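Local coordinates for tetraacyldisaccharide 4'-kinase (Aquifex aeolicus, PDB 4EHX), which probably transfers the gamma-phosphate of ATP to the 4'-position of a tetraacyldisaccharide 1-phosphate, forming lipid IVA in the lipid A pathway, at residues I16-N21 and P173-R178; G42-G47 and G140-K145; K243-L248 and F292-K297. All blocks are in the same frame, centred on the assembly; numbering follows the deposited sequence.

Interaction 1: residues I16-N21 and P173-R178; sequences IINFRN and PLKEIR
Asn18 and Asn21, one turn apart on helix 7-25, face Pro173, Lys175 and Glu176, and water carries the polar part of the contact. One water donates both its hydrogens, to Asn18 OD1 (2.8 Å) and to Glu176 OE1 (2.7 Å), and accepts from Asn21 ND2 at 2.9 Å, so three side chains share it. A second water bridges Asn18 O (2.9 Å) and Lys175 NZ (3.1 Å); beyond CG the lysine chain runs extended, which carries its amine across to the helix. The segment 173-178 enters a 3-10 segment after Pro173, in the loop leading to strand 182-186 of the P-loop kinase fold, and the N-terminal helix lies against it. The amide of Asn21 and the carboxylate of Glu176 are stacked, their planes 29° apart, with ND2 3.7 Å from Glu176 CD. Each is held from elsewhere: Asn21 ND2 also bonds Glu172, and Glu176 OE2 forms a salt bridge with Arg179. One apolar pair joins the segments, Ile17 CG2 meeting Pro173 CD at 3.9 Å. Beside it the amide oxygen Asn18 OD1 packs against Pro173 CG at 3.4 Å.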
# COMPACT_ATOMS: atom_id res chain seq x y z
N ILE A 16 -11.40 9.48 -21.64
CA ILE A 16 -10.79 10.49 -20.77
C ILE A 16 -9.37 10.10 -20.33
O ILE A 16 -8.43 10.90 -20.44
CB ILE A 16 -11.67 10.77 -19.53
CG1 ILE A 16 -13.01 11.37 -19.95
CG2 ILE A 16 -10.94 11.69 -18.54
CD1 ILE A 16 -14.11 11.27 -18.90
N ILE A 17 -9.23 8.87 -19.85
CA ILE A 17 -7.93 8.35 -19.41
C ILE A 17 -6.92 8.28 -20.55
O ILE A 17 -5.77 8.70 -20.40
CB ILE A 17 -8.07 6.95 -18.76
CG1 ILE A 17 -8.87 7.05 -17.46
CG2 ILE A 17 -6.69 6.37 -18.42
CD1 ILE A 17 -8.20 7.87 -16.39
N ASN A 18 -7.36 7.74 -21.69
CA ASN A 18 -6.50 7.65 -22.87
C ASN A 18 -6.04 9.02 -23.36
O ASN A 18 -4.91 9.18 -23.79
CB ASN A 18 -7.19 6.91 -24.03
CG ASN A 18 -7.24 5.40 -23.83
OD1 ASN A 18 -6.65 4.86 -22.89
ND2 ASN A 18 -7.94 4.70 -24.74
N PHE A 19 -6.93 10.00 -23.31
CA PHE A 19 -6.56 11.35 -23.73
C PHE A 19 -5.49 11.93 -22.82
O PHE A 19 -4.49 12.48 -23.29
CB PHE A 19 -7.78 12.28 -23.78
CG PHE A 19 -7.45 13.68 -24.22
CD1 PHE A 19 -7.04 13.93 -25.52
CD2 PHE A 19 -7.53 14.74 -23.34
CE1 PHE A 19 -6.72 15.22 -25.93
CE2 PHE A 19 -7.22 16.04 -23.75
CZ PHE A 19 -6.81 16.27 -25.04
N ARG A 20 -5.68 11.79 -21.51
CA ARG A 20 -4.69 12.30 -20.57
C ARG A 20 -3.36 11.59 -20.76
O ARG A 20 -2.29 12.22 -20.77
CB ARG A 20 -5.18 12.12 -19.12
CG ARG A 20 -4.15 12.59 -18.05
CD ARG A 20 -4.75 12.63 -16.63
NE ARG A 20 -3.71 12.82 -15.62
CZ ARG A 20 -2.99 11.81 -15.13
NH1 ARG A 20 -3.24 10.58 -15.56
NH2 ARG A 20 -2.06 12.02 -14.22
N ASN A 21 -3.40 10.28 -20.94
CA ASN A 21 -2.15 9.55 -21.09
C ASN A 21 -1.43 9.89 -22.40
O ASN A 21 -0.21 9.92 -22.45
CB ASN A 21 -2.34 8.05 -20.91
CG ASN A 21 -2.37 7.64 -19.44
OD1 ASN A 21 -1.62 8.16 -18.63
ND2 ASN A 21 -3.26 6.70 -19.10
N PRO A 173 -6.39 1.35 -18.70
CA PRO A 173 -6.36 0.21 -19.61
C PRO A 173 -5.07 -0.57 -19.45
O PRO A 173 -4.04 0.02 -19.12
CB PRO A 173 -6.38 0.85 -20.99
CG PRO A 173 -7.02 2.19 -20.78
CD PRO A 173 -6.61 2.63 -19.42
N LEU A 174 -5.13 -1.87 -19.68
CA LEU A 174 -3.97 -2.74 -19.55
C LEU A 174 -2.79 -2.35 -20.46
O LEU A 174 -1.65 -2.68 -20.16
CB LEU A 174 -4.36 -4.20 -19.78
CG LEU A 174 -5.31 -4.86 -18.77
CD1 LEU A 174 -5.74 -6.25 -19.26
CD2 LEU A 174 -4.68 -4.94 -17.38
N LYS A 175 -3.05 -1.66 -21.58
CA LYS A 175 -1.95 -1.24 -22.45
C LYS A 175 -0.93 -0.38 -21.70
O LYS A 175 0.24 -0.30 -22.09
CB LYS A 175 -2.47 -0.48 -23.69
CG LYS A 175 -2.96 0.93 -23.41
CD LYS A 175 -3.45 1.65 -24.69
CE LYS A 175 -3.81 3.10 -24.36
NZ LYS A 175 -4.16 3.91 -25.58
N GLU A 176 -1.37 0.29 -20.64
CA GLU A 176 -0.48 1.16 -19.86
C GLU A 176 0.56 0.41 -19.04
O GLU A 176 1.44 1.02 -18.43
CB GLU A 176 -1.30 2.11 -18.98
CG GLU A 176 -2.20 3.04 -19.78
CD GLU A 176 -1.42 3.92 -20.75
OE1 GLU A 176 -2.00 4.32 -21.78
OE2 GLU A 176 -0.22 4.21 -20.49
N ILE A 177 0.48 -0.91 -19.03
CA ILE A 177 1.57 -1.71 -18.49
C ILE A 177 2.90 -1.30 -19.13
O ILE A 177 3.96 -1.38 -18.51
CB ILE A 177 1.29 -3.22 -18.69
CG1 ILE A 177 0.22 -3.67 -17.69
CG2 ILE A 177 2.57 -4.05 -18.51
CD1 ILE A 177 -0.36 -5.05 -17.97
N ARG A 178 2.85 -0.81 -20.37
CA ARG A 178 4.06 -0.35 -21.05
C ARG A 178 4.86 0.72 -20.31
O ARG A 178 6.07 0.87 -20.54
CB ARG A 178 3.73 0.12 -22.48
CG ARG A 178 2.93 1.42 -22.57
CD ARG A 178 2.50 1.66 -24.02
NE ARG A 178 1.63 2.83 -24.15
CZ ARG A 178 0.81 3.05 -25.18
NH1 ARG A 178 0.73 2.16 -26.17
NH2 ARG A 178 0.06 4.14 -25.23
O HOH W 1 -4.53 5.18 -21.16
O HOH W 2 -3.65 6.77 -24.65

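Interaction 2: residues G42-G47 and G140-K145; sequences GNLSVG and GFQHRK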
# COMPACT_ATOMS: atom_id res chain seq x y z
N GLY A 42 3.14 1.23 -7.65
CA GLY A 42 1.77 1.46 -8.03
C GLY A 42 1.09 0.23 -8.59
O GLY A 42 1.68 -0.85 -8.71
N ASN A 43 -0.18 0.39 -8.94
CA ASN A 43 -0.89 -0.67 -9.61
C ASN A 43 -1.98 -0.11 -10.52
O ASN A 43 -2.15 1.12 -10.63
CB ASN A 43 -1.43 -1.70 -8.62
CG ASN A 43 -2.73 -1.27 -8.01
OD1 ASN A 43 -2.90 -0.11 -7.66
ND2 ASN A 43 -3.66 -2.21 -7.88
N LEU A 44 -2.70 -1.00 -11.19
CA LEU A 44 -3.66 -0.57 -12.20
C LEU A 44 -5.08 -0.57 -11.67
O LEU A 44 -5.96 0.03 -12.27
CB LEU A 44 -3.58 -1.49 -13.43
CG LEU A 44 -2.34 -1.37 -14.30
CD1 LEU A 44 -2.49 -2.23 -15.54
CD2 LEU A 44 -2.13 0.08 -14.70
N SER A 45 -5.32 -1.25 -10.56
CA SER A 45 -6.70 -1.48 -10.12
C SER A 45 -6.99 -0.99 -8.72
O SER A 45 -6.09 -0.84 -7.88
CB SER A 45 -7.03 -2.97 -10.19
OG SER A 45 -6.08 -3.71 -9.44
N VAL A 46 -8.27 -0.73 -8.46
CA VAL A 46 -8.75 -0.58 -7.10
C VAL A 46 -8.89 -1.98 -6.50
O VAL A 46 -9.02 -2.96 -7.24
CB VAL A 46 -10.09 0.16 -7.07
CG1 VAL A 46 -9.94 1.51 -7.75
CG2 VAL A 46 -11.18 -0.67 -7.74
N GLY A 47 -8.83 -2.09 -5.18
CA GLY A 47 -8.93 -3.38 -4.52
C GLY A 47 -7.59 -3.82 -3.94
O GLY A 47 -6.58 -3.15 -4.15
N GLY A 140 1.92 5.57 -6.93
CA GLY A 140 2.34 6.67 -7.77
C GLY A 140 2.30 6.40 -9.26
O GLY A 140 2.71 7.25 -10.03
N PHE A 141 1.79 5.23 -9.67
CA PHE A 141 1.80 4.89 -11.12
C PHE A 141 1.05 5.90 -12.02
O PHE A 141 1.50 6.23 -13.12
CB PHE A 141 1.25 3.47 -11.37
CG PHE A 141 1.54 2.94 -12.76
CD1 PHE A 141 2.82 2.51 -13.10
CD2 PHE A 141 0.54 2.84 -13.70
CE1 PHE A 141 3.09 2.00 -14.39
CE2 PHE A 141 0.78 2.32 -14.98
CZ PHE A 141 2.06 1.91 -15.32
N GLN A 142 -0.09 6.39 -11.54
CA GLN A 142 -0.89 7.36 -12.29
C GLN A 142 -0.40 8.82 -12.16
O GLN A 142 -0.85 9.70 -12.89
CB GLN A 142 -2.35 7.29 -11.84
CG GLN A 142 -3.10 6.04 -12.31
CD GLN A 142 -2.72 4.78 -11.53
OE1 GLN A 142 -2.54 4.82 -10.31
NE2 GLN A 142 -2.60 3.67 -12.24
N HIS A 143 0.49 9.08 -11.20
CA HIS A 143 0.91 10.47 -10.94
C HIS A 143 2.03 10.90 -11.89
O HIS A 143 3.16 11.16 -11.46
CB HIS A 143 1.32 10.66 -9.47
CG HIS A 143 1.33 12.09 -9.04
ND1 HIS A 143 0.17 12.79 -8.77
CD2 HIS A 143 2.35 12.97 -8.84
CE1 HIS A 143 0.47 14.04 -8.44
NE2 HIS A 143 1.79 14.17 -8.47
N ARG A 144 1.71 11.00 -13.18
CA ARG A 144 2.74 11.11 -14.21
C ARG A 144 3.45 12.46 -14.21
O ARG A 144 4.54 12.59 -14.77
CB ARG A 144 2.15 10.82 -15.59
CG ARG A 144 1.62 9.40 -15.71
CD ARG A 144 1.21 9.05 -17.14
NE ARG A 144 2.35 9.00 -18.06
CZ ARG A 144 2.24 8.76 -19.37
NH1 ARG A 144 1.04 8.54 -19.91
NH2 ARG A 144 3.32 8.75 -20.14
N LYS A 145 2.84 13.44 -13.56
CA LYS A 145 3.44 14.76 -13.42
C LYS A 145 4.79 14.71 -12.68
O LYS A 145 5.60 15.61 -12.81
CB LYS A 145 2.49 15.73 -12.68
CG LYS A 145 2.99 17.18 -12.62
CD LYS A 145 2.39 17.99 -11.46
CE LYS A 145 0.88 17.89 -11.38
NZ LYS A 145 0.28 19.03 -10.60
O HOH W 3 -0.64 3.63 -8.68
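Gln142 bends at chi2 (76°), which turns its amide back toward the backbone at Asn43, while Phe141, with CG swung away from its backbone N (chi1 -166°), brings the CE2 side of its ring to Leu44. Gln142 NE2 donates to Asn43 O at 3.0 Å, nearly straight (170° at the hydrogen); the acceptor lies in the glutamine's amide plane, whereas the donor is tilted from the carbonyl plane. NE2 also bonds Glu172. The other end of the amide, OE1, receives a hydrogen from a water at 2.8 Å, and that water accepts from Asn43 N and Phe141 N, tying both backbones to the same side chain. Beside this polar link, Phe141 CB rests on Gly42 CA at 3.9 Å, where a side chain on the glycine would clash, and ring atom CE2 meets Leu44 CD2 at 3.7 Å. An alanine in place of Gln142 is likely to leave Asn43 O and the water without their amide partner and Glu172 without one of its bonds. Ser45, Val46 and Gly47 open the predicted ATP-binding P-loop, and Asn43 ND2 makes a bent hydrogen bond of 2.8 Å to Ser45 O, at the start of that loop. The chemistry is consistent with the turn 140-143 helping, through one amide and one water, to hold the backbone that leads into the predicted ATP-binding loop.

Interaction 3: residues K243-L248 and F292-K297; sequences KVLKNL and FALNFK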
# COMPACT_ATOMS: atom_id res chain seq x y z
N LYS A 243 -11.40 -15.46 6.40
CA LYS A 243 -10.78 -16.51 5.59
C LYS A 243 -9.33 -16.73 6.01
O LYS A 243 -8.91 -17.86 6.28
CB LYS A 243 -10.86 -16.15 4.11
CG LYS A 243 -10.39 -17.25 3.17
CD LYS A 243 -11.23 -18.51 3.33
CE LYS A 243 -10.74 -19.63 2.41
NZ LYS A 243 -10.83 -19.25 0.97
N VAL A 244 -8.56 -15.64 6.08
CA VAL A 244 -7.15 -15.72 6.42
C VAL A 244 -6.94 -16.37 7.79
O VAL A 244 -6.06 -17.22 7.96
CB VAL A 244 -6.50 -14.33 6.43
CG1 VAL A 244 -5.06 -14.42 6.93
CG2 VAL A 244 -6.56 -13.71 5.03
N LEU A 245 -7.74 -15.96 8.77
CA LEU A 245 -7.66 -16.52 10.11
C LEU A 245 -7.91 -18.03 10.08
O LEU A 245 -7.22 -18.80 10.75
CB LEU A 245 -8.68 -15.85 11.04
CG LEU A 245 -8.43 -14.38 11.39
CD1 LEU A 245 -9.62 -13.79 12.17
CD2 LEU A 245 -7.16 -14.23 12.20
N LYS A 246 -8.90 -18.44 9.29
CA LYS A 246 -9.24 -19.85 9.15
C LYS A 246 -8.10 -20.65 8.51
O LYS A 246 -7.69 -21.69 9.03
CB LYS A 246 -10.52 -20.02 8.33
CG LYS A 246 -10.96 -21.46 8.14
CD LYS A 246 -12.23 -21.55 7.31
CE LYS A 246 -12.67 -23.00 7.15
NZ LYS A 246 -13.94 -23.13 6.36
N ASN A 247 -7.58 -20.14 7.39
CA ASN A 247 -6.50 -20.82 6.68
C ASN A 247 -5.22 -20.94 7.50
O ASN A 247 -4.40 -21.84 7.26
CB ASN A 247 -6.21 -20.14 5.34
CG ASN A 247 -7.38 -20.22 4.37
OD1 ASN A 247 -7.62 -19.30 3.59
ND2 ASN A 247 -8.13 -21.32 4.42
N LEU A 248 -5.03 -20.04 8.46
CA LEU A 248 -3.85 -20.06 9.31
C LEU A 248 -4.03 -21.03 10.48
O LEU A 248 -3.06 -21.38 11.16
CB LEU A 248 -3.52 -18.66 9.84
CG LEU A 248 -3.03 -17.64 8.81
CD1 LEU A 248 -2.69 -16.32 9.48
CD2 LEU A 248 -1.83 -18.19 8.05
N PHE A 292 -3.95 -7.30 18.59
CA PHE A 292 -2.88 -7.56 17.62
C PHE A 292 -3.40 -7.66 16.19
O PHE A 292 -4.60 -7.88 15.97
CB PHE A 292 -2.18 -8.89 17.97
CG PHE A 292 -1.66 -8.95 19.37
CD1 PHE A 292 -2.48 -9.32 20.42
CD2 PHE A 292 -0.34 -8.63 19.65
CE1 PHE A 292 -2.01 -9.36 21.72
CE2 PHE A 292 0.15 -8.68 20.94
CZ PHE A 292 -0.69 -9.04 21.98
N ALA A 293 -2.49 -7.51 15.23
CA ALA A 293 -2.79 -7.77 13.82
C ALA A 293 -1.84 -8.85 13.30
O ALA A 293 -0.83 -9.14 13.92
CB ALA A 293 -2.65 -6.47 12.99
N LEU A 294 -2.19 -9.45 12.17
CA LEU A 294 -1.31 -10.43 11.57
C LEU A 294 -0.22 -9.72 10.78
O LEU A 294 -0.44 -8.66 10.18
CB LEU A 294 -2.11 -11.36 10.66
CG LEU A 294 -3.34 -12.03 11.27
CD1 LEU A 294 -4.08 -12.85 10.22
CD2 LEU A 294 -2.95 -12.89 12.46
N ASN A 295 0.98 -10.29 10.78
CA ASN A 295 2.09 -9.70 10.05
C ASN A 295 2.59 -10.68 9.00
O ASN A 295 2.98 -11.80 9.32
CB ASN A 295 3.21 -9.30 11.00
CG ASN A 295 4.20 -8.34 10.37
OD1 ASN A 295 3.99 -7.83 9.26
ND2 ASN A 295 5.29 -8.06 11.08
N PHE A 296 2.56 -10.24 7.75
CA PHE A 296 3.07 -11.02 6.64
C PHE A 296 4.36 -10.40 6.12
O PHE A 296 4.59 -9.21 6.29
CB PHE A 296 2.02 -11.09 5.53
CG PHE A 296 0.83 -11.92 5.89
CD1 PHE A 296 -0.15 -11.42 6.73
CD2 PHE A 296 0.70 -13.21 5.41
CE1 PHE A 296 -1.24 -12.19 7.07
CE2 PHE A 296 -0.39 -13.98 5.74
CZ PHE A 296 -1.37 -13.47 6.58
N LYS A 297 5.21 -11.22 5.52
CA LYS A 297 6.45 -10.73 4.94
C LYS A 297 6.43 -11.01 3.46
O LYS A 297 5.84 -12.01 3.03
CB LYS A 297 7.67 -11.39 5.60
CG LYS A 297 7.94 -10.91 7.03
CD LYS A 297 8.25 -9.42 7.07
CE LYS A 297 8.34 -8.89 8.49
NZ LYS A 297 9.42 -9.54 9.27
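Leu294 CD1 is the methyl on which the helix closes: Val244 CG1 touches it at 3.8 Å, Leu248 CD1 at 3.8 Å and Leu245 CD2 at 3.9 Å. The three helix residues thus converge on one branch of one leucine, and this is the tight part of the contact. Leu248 and Leu294 reach toward each other tip to tip, Val244 slides past Leu294 in the opposite direction, and Leu245 brings its CD2 in at a slant. Val244 CG1 stands anti to the backbone N (chi1 174°), a torsion that swings this methyl between Leu294 and the Phe296 ring. Leu294 and Leu245 are buried, and every atom that meets across the two segments is carbon, so the contact is purely apolar.

Around Phe296 fewer atoms meet. Val244 CG1 approaches the edge of the ring, near its plane, 3.8 Å from CZ, while Leu248 CD1 lies farther off, 4.3 Å from the same atom. Val244, Leu248 and Phe296 all remain partly exposed, and a glycerol, probably from the crystallisation liquor, is bound close to the phenylalanine side chain. On the helix surface turned from the strand, Lys243, Lys246 and Asn247 are exposed.

The helix segment crosses the strand segment at 70°, their axes 11.3 Å apart at closest approach. Ile250, in the loop after the helix, touches both Leu245 and Leu294. Leu245 also packs on Leu276 of strand 275-277, the parallel neighbour of strand 291-300, while Leu294 touches Leu211 of strand 201-212, its antiparallel neighbour; helix 237-248 therefore lies across strand 291-300 where strands 275-277 and 201-212 flank that strand.

How the interactions relate
From the N terminus, helix 7-25 supplies the first half of interaction 1, which closes only at 173-178. Interaction 2 falls wholly within that span, joining strand 38-43 and the loop that follows to the loop after strand 134-138. The two touch: Arg20 NH2 probably bonds Gln142 O, Asn21 OD1 probably bonds Arg144 NH1, and Ile177 packs on Leu44. Together they bind the N-terminal helix and the loop before strand 182-186 to the approach to the predicted ATP site. Interaction 3 opens later and closes a separate, shorter loop between helix 237-248 and strand 291-300, on the opposite side of the chain's centre, its centre about 27 Å from that of interaction 2.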